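Glutathione s-transferase (Oryza sativa, PDB 1OYJ) conjugates reduced glutathione to a wide range of hydrophobic electrophiles, as a tau-class plant glutathione transferase implicated in herbicide detoxification. Local coordinates at residues A[15-20]-A[67-72]. Sequence-based numbering, arbitrary orientation.
Sequences SPFGQR and SESLVI. With GSH (glutathione), chain N.
The Phe17 ring meets Ser69 with its edge, OG lying near the ring plane 3.7 Å from CD2, while one ring face carries CB1 of glutathione, 3.9 Å above the plane and over its centre. An aromatic side chain suits this place because its flat surface supports the aliphatic part of the gamma-glutamyl group. The guanidinium of Arg20 is likewise used on two sides: Leu70 CD2 packs over one face, 3.6 Å from NH1, and Ser69 OG sits at the edge. There NH1 donates to OG over 2.9 Å, with an N-H...O angle of 148°. Arginine reaches this far because its chain is extended from CG to NE; the same NH1 forms a salt bridge with Asp112. Ser69 OG, set between its backbone N and carbonyl carbon (chi1 62°), donates a hydrogen bond to glutathione O12, 2.7 Å away; a small hydroxyl can accept from Arg20 and donate at once. Since Ser69 N donates to O11, the start of helix 69-79 probably also stabilises the negative charge of the gamma-glutamyl carboxylate (O11 and O12). Glu68 OE1 takes N1 of glutathione at 2.6 Å, its carboxylate matching an amino group that is probably positively charged. Farther along the ligand, at its cysteinyl part, Ser15 OG lies 3.3 Å from glutathione SG2 and caps helix 16-28 by accepting from Gly18 N. Thus two helix N-termini of the thioredoxin-like domain converge on one glutathione, with Tyr116 edge-to-face against Phe17, helix 97-124 beside Arg20 and Leu70, and Ile72 resting on strands 58-61 and 64-67.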
loop_
_atom_site.group_PDB
_atom_site.type_symbol
_atom_site.label_atom_id
_atom_site.label_comp_id
_atom_site.label_asym_id
_atom_site.label_seq_id
_atom_site.Cartn_x
_atom_site.Cartn_y
_atom_site.Cartn_z
ATOM N N SER A 15 -14.768 -9.059 8.471
ATOM C CA SER A 15 -13.673 -8.312 7.799
ATOM C C SER A 15 -13.202 -8.855 6.448
ATOM O O SER A 15 -12.634 -9.911 6.380
ATOM C CB SER A 15 -12.411 -8.199 8.666
ATOM O OG SER A 15 -11.423 -7.459 8.007
ATOM N N PRO A 16 -13.313 -8.023 5.432
ATOM C CA PRO A 16 -12.828 -8.389 4.099
ATOM C C PRO A 16 -11.327 -8.535 4.119
ATOM O O PRO A 16 -10.770 -9.364 3.395
ATOM C CB PRO A 16 -13.304 -7.252 3.240
ATOM C CG PRO A 16 -13.613 -6.128 4.151
ATOM C CD PRO A 16 -13.998 -6.744 5.436
ATOM N N PHE A 17 -10.651 -7.709 4.979
ATOM C CA PHE A 17 -9.215 -7.699 5.042
ATOM C C PHE A 17 -8.672 -8.972 5.695
ATOM O O PHE A 17 -7.754 -9.620 5.201
ATOM C CB PHE A 17 -8.753 -6.463 5.814
ATOM C CG PHE A 17 -9.216 -5.180 5.214
ATOM C CD1 PHE A 17 -10.167 -4.424 5.823
ATOM C CD2 PHE A 17 -8.660 -4.733 4.063
ATOM C CE1 PHE A 17 -10.561 -3.205 5.296
ATOM C CE2 PHE A 17 -9.060 -3.532 3.519
ATOM C CZ PHE A 17 -10.032 -2.801 4.149
ATOM N N GLY A 18 -9.306 -9.407 6.786
ATOM C CA GLY A 18 -8.924 -10.680 7.424
ATOM C C GLY A 18 -9.328 -11.867 6.543
ATOM O O GLY A 18 -8.608 -12.803 6.363
ATOM N N GLN A 19 -10.438 -11.762 5.867
ATOM C CA GLN A 19 -10.813 -12.801 4.940
ATOM C C GLN A 19 -9.764 -13.054 3.824
ATOM O O GLN A 19 -9.597 -14.171 3.404
ATOM C CB GLN A 19 -12.190 -12.531 4.370
ATOM C CG GLN A 19 -13.327 -12.775 5.434
ATOM C CD GLN A 19 -14.577 -12.063 5.030
ATOM O OE1 GLN A 19 -14.618 -11.557 3.950
ATOM N NE2 GLN A 19 -15.587 -11.982 5.913
ATOM N N ARG A 20 -9.092 -12.002 3.330
ATOM C CA ARG A 20 -8.032 -12.202 2.457
ATOM C C ARG A 20 -7.035 -13.220 2.961
ATOM O O ARG A 20 -6.594 -14.061 2.183
ATOM C CB ARG A 20 -7.219 -10.932 2.126
ATOM C CG ARG A 20 -7.965 -9.828 1.475
ATOM C CD ARG A 20 -7.219 -8.524 1.481
ATOM N NE ARG A 20 -7.832 -7.547 0.617
ATOM C CZ ARG A 20 -7.397 -6.323 0.436
ATOM N NH1 ARG A 20 -6.450 -5.813 1.226
ATOM N NH2 ARG A 20 -7.927 -5.582 -0.510
ATOM N N SER A 67 1.224 -7.285 10.288
ATOM C CA SER A 67 -0.011 -6.585 10.074
ATOM C C SER A 67 -0.092 -6.032 8.630
ATOM O O SER A 67 0.939 -5.964 7.934
ATOM C CB SER A 67 -0.128 -5.486 11.107
ATOM O OG SER A 67 -0.130 -6.019 12.437
ATOM N N GLU A 68 -1.316 -5.640 8.270
ATOM C CA GLU A 68 -1.719 -5.049 7.007
ATOM C C GLU A 68 -1.911 -6.209 6.048
ATOM O O GLU A 68 -0.992 -6.892 5.711
ATOM C CB GLU A 68 -0.733 -3.997 6.465
ATOM C CG GLU A 68 -0.778 -2.695 7.333
ATOM C CD GLU A 68 -2.090 -1.943 7.230
ATOM O OE1 GLU A 68 -2.617 -1.771 6.061
ATOM O OE2 GLU A 68 -2.625 -1.497 8.294
ATOM N N SER A 69 -3.162 -6.428 5.676
ATOM C CA SER A 69 -3.545 -7.583 4.876
ATOM C C SER A 69 -2.669 -7.810 3.665
ATOM O O SER A 69 -2.210 -8.938 3.393
ATOM C CB SER A 69 -5.040 -7.562 4.581
ATOM O OG SER A 69 -5.436 -6.459 3.854
ATOM N N LEU A 70 -2.348 -6.771 2.924
ATOM C CA LEU A 70 -1.588 -7.035 1.676
ATOM C C LEU A 70 -0.128 -7.420 1.963
ATOM O O LEU A 70 0.517 -8.146 1.196
ATOM C CB LEU A 70 -1.628 -5.823 0.731
ATOM C CG LEU A 70 -2.950 -5.490 0.057
ATOM C CD1 LEU A 70 -2.840 -4.341 -0.986
ATOM C CD2 LEU A 70 -3.509 -6.674 -0.633
ATOM N N VAL A 71 0.353 -6.941 3.095
ATOM C CA VAL A 71 1.659 -7.280 3.593
ATOM C C VAL A 71 1.652 -8.782 4.023
ATOM O O VAL A 71 2.574 -9.526 3.679
ATOM C CB VAL A 71 2.125 -6.292 4.772
ATOM C CG1 VAL A 71 3.483 -6.795 5.388
ATOM C CG2 VAL A 71 2.278 -4.886 4.276
ATOM N N ILE A 72 0.601 -9.221 4.747
ATOM C CA ILE A 72 0.456 -10.597 5.179
ATOM C C ILE A 72 0.384 -11.508 3.924
ATOM O O ILE A 72 1.063 -12.504 3.856
ATOM C CB ILE A 72 -0.849 -10.785 6.082
ATOM C CG1 ILE A 72 -0.737 -10.058 7.448
ATOM C CG2 ILE A 72 -1.126 -12.202 6.216
ATOM C CD1 ILE A 72 -2.053 -9.686 8.058
HETATM N N1 GSH N . -5.164 -1.540 6.051
HETATM C CA1 GSH N . -5.887 -2.592 6.689
HETATM C C1 GSH N . -5.592 -3.995 6.319
HETATM O O11 GSH N . -5.525 -4.992 7.007
HETATM O O12 GSH N . -5.436 -4.125 5.124
HETATM C CB1 GSH N . -7.186 -2.314 7.415
HETATM C CG1 GSH N . -7.753 -3.440 8.288
HETATM C CD1 GSH N . -8.994 -2.923 9.008
HETATM O OE1 GSH N . -9.570 -1.959 8.536
HETATM N N2 GSH N . -9.442 -3.559 10.092
HETATM C CA2 GSH N . -10.608 -3.104 10.807
HETATM C C2 GSH N . -10.103 -2.770 12.221
HETATM O O2 GSH N . -9.482 -3.645 12.787
HETATM C CB2 GSH N . -11.619 -4.250 10.817
HETATM S SG2 GSH N . -12.358 -4.494 9.154
HETATM N N3 GSH N . -10.128 -1.539 12.734
HETATM C CA3 GSH N . -10.529 -1.584 14.163
HETATM C C3 GSH N . -11.518 -0.599 14.785
HETATM O O31 GSH N . -11.303 -0.077 15.926
HETATM O O32 GSH N . -12.563 -0.349 14.204
#